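Local coordinates for hypothetical protein DUF871 (PDB 2P0O) that is of unknown function but probably cleaves disaccharides that carry N-acetylmuramic acid 6-phosphate during cell-wall recycling, as 6-phospho-N-acetylmuramidases do, at residues Thr240-Leu245 with Gln354-Thr359; Gln296-Pro301 with Val332-Arg337; Glu310-Tyr315 with Pro327-Val332. All coordinates share one frame; numbering follows the deposited sequence.

Contact 1: residues Thr240-Leu245 with Gln354-Thr359; sequences TNQFLL and QFTLVT
Phe243 brings one edge of its ring toward Gln354, whose backbone O lies near the ring plane, 3.5 Å from Phe243 CD2, while Tyr237 stacks on the same ring. The Phe355 ring meets Leu357 CD2 at its edge and His262 at a shallow tilt. With Leu245 and Leu357 these rings make up one face of a parallel beta-strand pair, in which 242-245 adjoins 354-359, the central strand of a small three-stranded mixed sheet in the cyclophilin-like C-terminal part of the protein. The parallel pattern is clear from the bonds: Phe243 sends its N-H to Gln354 O and receives Thr356 N at its own O (2.8 Å), and Leu245 repeats the exchange with Thr356 O and Val358 N. Phe355 CA adds a close CA-H...O contact to Phe243 O. With chi1 of 60°, Phe355 holds CG between its backbone N and carbonyl carbon; the ring leads off from the strand pair, leaving CB to touch Leu245 CD1 at 4.0 Å. On the other face Leu244 CD1 meets Val358 CG1 (3.9 Å), the two side chains crossing at roughly a right angle and both touching Ile363 of helix 363-370. The same face carries Gln242 and Gln354, whose amide planes stand 77° apart and do not stack; the chains touch through Gln242 CG and Gln354 CB, 3.8 Å apart. Thr356 OG1, which also bonds Thr261 OG1, donates to Gln242 OE1 at 2.7 Å, arriving from above the amide, 51° out of its plane.

Contact 2: residues Gln296-Pro301 with Val332-Arg337; sequences QTEARP and VNTITR
Thr334 OG1 is gripped from two directions: it accepts the N-H of Glu298 in a long but nearly straight bond (3.3 Å, 171°) and donates to a water 2.6 Å away, which in turn donates to Gln296 OE1. The hydroxyl belongs to strand 332-337, an outermost strand of a four-stranded antiparallel sheet, and it pins the irregular segment 296-301 across that strand. A chi1 of 44° sets OG1 between the backbone N and the carbonyl carbon of Thr334, where it can meet the loop, and sends CG2 against Arg300 CG at 3.6 Å. Gln296 O is a second focus: Thr334 N donates to it at 2.7 Å, and Asn333 CA adds a CA-H...O contact at 3.1 Å. Farther along, the strand meets its sheet neighbour 304-308 through a classic beta bulge, Ile335 and Thr336 both facing Val305. Both arginines present a guanidinium face to apolar carbon. Arg300 has Val332 CG2 over one face, while its NH2 bonds Pro327 O. Arg337, extended from CG to NE, crosses the ring of Pro301; its NH2 bonds Val302 O and lies 3.6 Å from Pro301 CB, while Pro301 CG sits over the centre of the guanidinium.

Contact 3: residues Glu310-Tyr315 with Pro327-Val332; sequences EKYGRY and PKDEKV
Lys331 lays its chain over one face of the Tyr312 ring, with CE 3.5 Å from Tyr312 CE1 in a CH-pi contact and NZ 4.6 Å from the ring centroid, 21° off the normal, in a cation-pi interaction. Bends at chi3 (-74°) and chi4 (-40°) fold the lysine tip back over the ring. Apolar packing completes the fit, as Val332 CG2 meets the edge of the same ring at Tyr312 CE2 (3.6 Å). Charge pairing is mostly local to 327-332: Lys331 NZ forms a salt bridge with Asp329 OD1 on its syn side (2.8 Å), while Lys331 N reaches that oxygen from the anti side, closing an Asx turn within the type I beta turn Asp329-Val332. Across the two loops, Lys311 NZ has a long salt bridge to Glu330 OE1 (3.6 Å). Waters supply further polar links, one joining Lys311 NZ to Glu330 O, one joining Tyr312 OH to Asp329 OD2 and another joining it to Lys331 NZ. With no direct hydrogen bond between the segments, this surface meeting of the loop of hairpin 304-322 and the loop that leads to strand 332-337 relies on a lysine whose charge is probably stabilised by both carboxylate and ring.

How the contacts relate
After the eight-stranded TIM barrel, helix 228-240 leads into contact 1, whose partner strand returns more than a hundred residues later and so closes the widest loop, joining the start of the C-terminal part to its last strand. Inside that loop lies contact 2, holding the segment before strand 304-308 to strand 332-337. Contact 3 nests within contact 2 in turn and ties together the loops on either side of strand 319-322. No loops cross. Contacts 2 and 3 share Val332 and touch directly, Thr297 CG2 lying 3.3 Å from Glu330 O. Contacts 1 and 2 have their centres about 20 Å apart; contact 1 lies in the mixed sheet, which strand 332-337 meets through the backbone bond of Arg337 with Ala248.

Contact 1: residues Thr240-Leu245 with Gln354-Thr359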
# COMPACT_ATOMS: atom_id res chain seq x y z
N THR A 240 9.21 -11.35 6.74
CA THR A 240 9.49 -11.52 8.18
C THR A 240 8.36 -11.08 9.12
O THR A 240 8.47 -11.29 10.33
CB THR A 240 10.77 -10.74 8.61
OG1 THR A 240 10.50 -9.31 8.69
CG2 THR A 240 11.95 -11.02 7.63
N ASN A 241 7.32 -10.44 8.59
CA ASN A 241 6.26 -9.87 9.44
C ASN A 241 6.77 -8.72 10.32
O ASN A 241 6.11 -8.33 11.28
CB ASN A 241 5.60 -10.96 10.32
CG ASN A 241 4.22 -10.56 10.83
OD1 ASN A 241 3.59 -9.65 10.29
ND2 ASN A 241 3.74 -11.24 11.87
N GLN A 242 7.94 -8.18 10.02
CA GLN A 242 8.50 -7.11 10.82
C GLN A 242 8.40 -5.80 10.08
O GLN A 242 8.59 -5.77 8.85
CB GLN A 242 9.98 -7.35 11.11
CG GLN A 242 10.34 -8.52 11.99
CD GLN A 242 11.83 -8.93 11.88
OE1 GLN A 242 12.68 -8.16 11.41
NE2 GLN A 242 12.13 -10.13 12.29
N PHE A 243 8.13 -4.73 10.83
CA PHE A 243 8.13 -3.38 10.35
C PHE A 243 9.55 -2.81 10.44
O PHE A 243 10.15 -2.78 11.51
CB PHE A 243 7.18 -2.47 11.18
CG PHE A 243 5.74 -2.84 11.04
CD1 PHE A 243 5.00 -2.43 9.90
CD2 PHE A 243 5.11 -3.60 12.02
CE1 PHE A 243 3.65 -2.78 9.76
CE2 PHE A 243 3.77 -3.95 11.91
CZ PHE A 243 3.03 -3.54 10.77
N LEU A 244 10.06 -2.33 9.31
CA LEU A 244 11.43 -1.89 9.23
C LEU A 244 11.44 -0.37 9.21
O LEU A 244 10.83 0.23 8.32
CB LEU A 244 12.07 -2.46 7.96
CG LEU A 244 13.54 -2.20 7.66
CD1 LEU A 244 14.43 -2.86 8.72
CD2 LEU A 244 13.95 -2.64 6.26
N LEU A 245 12.15 0.24 10.15
CA LEU A 245 12.17 1.70 10.27
C LEU A 245 13.59 2.19 10.48
O LEU A 245 14.41 1.48 11.05
CB LEU A 245 11.29 2.20 11.44
CG LEU A 245 9.85 1.74 11.64
CD1 LEU A 245 9.85 0.38 12.36
CD2 LEU A 245 9.00 2.75 12.45
N GLN A 354 6.31 -7.02 15.76
CA GLN A 354 7.75 -6.79 15.73
C GLN A 354 8.17 -5.66 14.83
O GLN A 354 7.56 -5.42 13.79
CB GLN A 354 8.53 -8.00 15.30
CG GLN A 354 8.19 -9.23 16.04
CD GLN A 354 8.97 -10.39 15.49
OE1 GLN A 354 10.04 -10.72 16.00
NE2 GLN A 354 8.48 -10.97 14.40
N PHE A 355 9.25 -5.00 15.23
CA PHE A 355 9.79 -3.89 14.46
C PHE A 355 11.29 -3.83 14.63
O PHE A 355 11.80 -4.08 15.72
CB PHE A 355 9.15 -2.60 14.88
CG PHE A 355 9.34 -2.24 16.35
CD1 PHE A 355 8.48 -2.74 17.32
CD2 PHE A 355 10.31 -1.31 16.73
CE1 PHE A 355 8.61 -2.36 18.69
CE2 PHE A 355 10.46 -0.94 18.08
CZ PHE A 355 9.61 -1.45 19.05
N THR A 356 11.99 -3.49 13.54
CA THR A 356 13.43 -3.52 13.45
C THR A 356 13.93 -2.10 13.15
O THR A 356 13.50 -1.46 12.18
CB THR A 356 13.83 -4.51 12.35
OG1 THR A 356 13.29 -5.81 12.67
CG2 THR A 356 15.34 -4.56 12.18
N LEU A 357 14.83 -1.61 13.99
CA LEU A 357 15.35 -0.25 13.85
C LEU A 357 16.70 -0.37 13.20
O LEU A 357 17.54 -1.17 13.64
CB LEU A 357 15.48 0.40 15.24
CG LEU A 357 14.18 0.48 16.04
CD1 LEU A 357 14.37 1.28 17.35
CD2 LEU A 357 13.01 1.08 15.16
N VAL A 358 16.89 0.40 12.12
CA VAL A 358 18.17 0.40 11.43
C VAL A 358 18.60 1.86 11.23
O VAL A 358 17.78 2.80 11.28
CB VAL A 358 18.16 -0.37 10.07
CG1 VAL A 358 17.88 -1.87 10.26
CG2 VAL A 358 17.14 0.26 9.07
N THR A 359 19.89 2.05 11.03
CA THR A 359 20.37 3.42 10.96
C THR A 359 20.05 4.05 9.58
O THR A 359 19.89 3.34 8.57
CB THR A 359 21.84 3.53 11.40
OG1 THR A 359 22.04 4.77 12.10
CG2 THR A 359 22.77 3.45 10.19
O HOH W 1 5.08 -8.31 13.79

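Contact 2: residues Gln296-Pro301 with Val332-Arg337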
# COMPACT_ATOMS: atom_id res chain seq x y z
N GLN A 296 21.78 11.61 28.06
CA GLN A 296 20.91 12.74 27.75
C GLN A 296 19.48 12.36 28.08
O GLN A 296 19.02 11.27 27.70
CB GLN A 296 20.99 13.08 26.27
CG GLN A 296 22.19 13.92 25.92
CD GLN A 296 22.37 14.13 24.42
OE1 GLN A 296 21.40 14.09 23.65
NE2 GLN A 296 23.60 14.36 24.00
N THR A 297 18.77 13.24 28.76
CA THR A 297 17.38 13.00 29.11
C THR A 297 16.56 14.21 28.65
O THR A 297 16.13 15.01 29.47
CB THR A 297 17.20 12.76 30.62
OG1 THR A 297 17.56 13.94 31.34
CG2 THR A 297 18.09 11.62 31.09
N GLU A 298 16.36 14.33 27.34
CA GLU A 298 15.66 15.47 26.75
C GLU A 298 14.18 15.19 26.50
O GLU A 298 13.71 14.07 26.72
CB GLU A 298 16.35 15.89 25.46
CG GLU A 298 17.81 16.15 25.67
CD GLU A 298 18.05 17.47 26.39
OE1 GLU A 298 18.14 18.49 25.68
OE2 GLU A 298 18.17 17.49 27.64
N ALA A 299 13.44 16.20 26.04
CA ALA A 299 12.05 16.01 25.63
C ALA A 299 11.91 14.80 24.68
O ALA A 299 12.87 14.43 23.99
CB ALA A 299 11.52 17.28 24.98
N ARG A 300 10.74 14.17 24.63
CA ARG A 300 10.58 12.97 23.81
C ARG A 300 9.47 13.11 22.76
O ARG A 300 8.41 12.47 22.87
CB ARG A 300 10.33 11.76 24.72
CG ARG A 300 11.49 11.50 25.69
CD ARG A 300 11.11 10.53 26.78
NE ARG A 300 10.25 11.17 27.79
CZ ARG A 300 9.39 10.51 28.57
NH1 ARG A 300 9.24 9.18 28.47
NH2 ARG A 300 8.66 11.20 29.46
N PRO A 301 9.69 13.97 21.73
CA PRO A 301 8.63 14.11 20.72
C PRO A 301 8.34 12.79 20.02
O PRO A 301 9.14 11.83 20.12
CB PRO A 301 9.17 15.20 19.76
CG PRO A 301 10.65 15.21 19.97
CD PRO A 301 10.84 14.86 21.45
N VAL A 332 14.97 8.73 31.99
CA VAL A 332 14.80 8.13 30.65
C VAL A 332 15.81 8.77 29.70
O VAL A 332 15.67 9.96 29.39
CB VAL A 332 13.35 8.38 30.11
CG1 VAL A 332 13.17 7.87 28.67
CG2 VAL A 332 12.27 7.76 31.04
N ASN A 333 16.83 8.00 29.26
CA ASN A 333 17.78 8.50 28.25
C ASN A 333 17.14 8.58 26.87
O ASN A 333 16.42 7.64 26.44
CB ASN A 333 19.01 7.60 28.17
CG ASN A 333 19.88 7.67 29.41
OD1 ASN A 333 19.74 8.57 30.24
ND2 ASN A 333 20.80 6.73 29.52
N THR A 334 17.39 9.68 26.17
CA THR A 334 16.90 9.81 24.81
C THR A 334 18.05 9.46 23.89
O THR A 334 19.12 10.05 24.00
CB THR A 334 16.41 11.25 24.53
OG1 THR A 334 17.37 12.16 25.08
CG2 THR A 334 15.08 11.49 25.22
N ILE A 335 17.83 8.49 23.00
CA ILE A 335 18.93 7.89 22.22
C ILE A 335 18.92 8.41 20.80
O ILE A 335 19.92 8.88 20.30
CB ILE A 335 18.83 6.33 22.13
CG1 ILE A 335 18.56 5.69 23.50
CG2 ILE A 335 20.09 5.74 21.42
CD1 ILE A 335 19.58 6.09 24.54
N THR A 336 17.79 8.27 20.13
CA THR A 336 17.68 8.76 18.77
C THR A 336 16.19 8.93 18.50
O THR A 336 15.38 8.84 19.44
CB THR A 336 18.40 7.81 17.76
OG1 THR A 336 18.18 8.27 16.44
CG2 THR A 336 17.89 6.37 17.85
N ARG A 337 15.83 9.16 17.24
CA ARG A 337 14.46 9.38 16.83
C ARG A 337 14.17 8.69 15.50
O ARG A 337 15.00 8.75 14.60
CB ARG A 337 14.23 10.89 16.66
CG ARG A 337 12.74 11.24 16.67
CD ARG A 337 12.50 12.74 16.77
NE ARG A 337 11.06 12.97 16.66
CZ ARG A 337 10.48 14.13 16.37
NH1 ARG A 337 11.20 15.24 16.19
NH2 ARG A 337 9.15 14.18 16.28
O HOH W 2 18.97 13.27 23.41
O HOH W 3 21.02 9.48 26.16
O HOH W 4 21.71 10.78 22.77
O HOH W 5 13.51 12.14 28.78

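Contact 3: residues Glu310-Tyr315 with Pro327-Val332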
# COMPACT_ATOMS: atom_id res chain seq x y z
N GLU A 310 19.46 3.98 35.16
CA GLU A 310 19.52 3.39 36.49
C GLU A 310 18.61 4.09 37.51
O GLU A 310 18.23 3.49 38.54
CB GLU A 310 20.98 3.32 37.00
CG GLU A 310 21.59 4.66 37.37
CD GLU A 310 23.10 4.60 37.63
OE1 GLU A 310 23.57 3.82 38.50
OE2 GLU A 310 23.84 5.36 36.96
N LYS A 311 18.24 5.35 37.23
CA LYS A 311 17.34 6.09 38.13
C LYS A 311 15.94 5.53 38.13
O LYS A 311 15.18 5.83 39.03
CB LYS A 311 17.28 7.60 37.82
CG LYS A 311 18.58 8.33 38.10
CD LYS A 311 18.53 9.77 37.65
CE LYS A 311 19.87 10.43 37.91
NZ LYS A 311 19.84 11.86 37.54
N TYR A 312 15.60 4.74 37.12
CA TYR A 312 14.26 4.15 37.02
C TYR A 312 14.21 2.80 37.71
O TYR A 312 13.24 2.07 37.56
CB TYR A 312 13.81 4.01 35.55
CG TYR A 312 12.44 4.62 35.28
CD1 TYR A 312 11.42 4.52 36.22
CD2 TYR A 312 12.16 5.30 34.07
CE1 TYR A 312 10.17 5.07 36.00
CE2 TYR A 312 10.92 5.87 33.83
CZ TYR A 312 9.91 5.74 34.81
OH TYR A 312 8.64 6.27 34.63
N GLY A 313 15.27 2.48 38.46
CA GLY A 313 15.28 1.29 39.31
C GLY A 313 15.03 0.04 38.52
O GLY A 313 15.71 -0.21 37.53
N ARG A 314 14.02 -0.74 38.90
CA ARG A 314 13.75 -2.00 38.21
C ARG A 314 13.34 -1.86 36.74
O ARG A 314 13.39 -2.83 35.98
CB ARG A 314 12.79 -2.91 39.00
CG ARG A 314 11.32 -2.58 38.88
CD ARG A 314 10.48 -3.86 38.98
NE ARG A 314 9.05 -3.57 38.85
CZ ARG A 314 8.18 -3.61 39.85
NH1 ARG A 314 6.90 -3.31 39.62
NH2 ARG A 314 8.57 -3.97 41.08
N TYR A 315 12.96 -0.65 36.33
CA TYR A 315 12.71 -0.40 34.90
C TYR A 315 13.94 -0.07 34.06
O TYR A 315 13.82 0.06 32.84
CB TYR A 315 11.56 0.64 34.69
CG TYR A 315 10.26 0.05 35.15
CD1 TYR A 315 9.56 -0.84 34.34
CD2 TYR A 315 9.76 0.33 36.42
CE1 TYR A 315 8.39 -1.44 34.77
CE2 TYR A 315 8.57 -0.26 36.87
CZ TYR A 315 7.90 -1.15 36.04
OH TYR A 315 6.73 -1.75 36.43
N PRO A 327 7.07 14.61 27.73
CA PRO A 327 8.03 15.56 28.23
C PRO A 327 9.34 14.88 28.70
O PRO A 327 9.40 13.65 28.84
CB PRO A 327 7.27 16.22 29.38
CG PRO A 327 6.35 15.09 29.91
CD PRO A 327 5.98 14.30 28.69
N LYS A 328 10.39 15.69 28.90
CA LYS A 328 11.66 15.32 29.54
C LYS A 328 11.44 14.52 30.83
O LYS A 328 10.59 14.88 31.65
CB LYS A 328 12.37 16.63 29.91
CG LYS A 328 13.78 16.49 30.45
CD LYS A 328 14.01 17.32 31.71
CE LYS A 328 13.98 18.82 31.44
NZ LYS A 328 15.15 19.27 30.62
N ASP A 329 12.23 13.46 31.03
CA ASP A 329 12.23 12.67 32.27
C ASP A 329 13.68 12.31 32.61
O ASP A 329 14.36 11.63 31.83
CB ASP A 329 11.34 11.42 32.06
CG ASP A 329 11.11 10.61 33.35
OD1 ASP A 329 12.06 10.41 34.13
OD2 ASP A 329 9.98 10.11 33.56
N GLU A 330 14.18 12.75 33.78
CA GLU A 330 15.59 12.50 34.20
C GLU A 330 15.96 11.02 34.19
O GLU A 330 17.13 10.66 34.06
CB GLU A 330 15.87 13.08 35.62
CG GLU A 330 14.91 12.51 36.74
CD GLU A 330 15.51 12.44 38.16
OE1 GLU A 330 16.56 13.10 38.43
OE2 GLU A 330 14.89 11.72 39.02
N LYS A 331 14.94 10.16 34.31
CA LYS A 331 15.14 8.72 34.43
C LYS A 331 15.15 7.99 33.09
O LYS A 331 15.33 6.78 33.06
CB LYS A 331 14.08 8.10 35.33
CG LYS A 331 13.87 8.81 36.65
CD LYS A 331 12.87 8.04 37.53
CE LYS A 331 11.43 8.18 37.04
NZ LYS A 331 11.03 9.55 36.55
N VAL A 332 14.97 8.73 31.99
CA VAL A 332 14.80 8.13 30.65
C VAL A 332 15.81 8.77 29.70
O VAL A 332 15.67 9.96 29.39
CB VAL A 332 13.35 8.38 30.11
CG1 VAL A 332 13.17 7.87 28.67
CG2 VAL A 332 12.27 7.76 31.04
O HOH W 6 19.38 12.00 34.92
O HOH W 7 8.63 7.89 32.46
O HOH W 8 8.37 8.55 36.30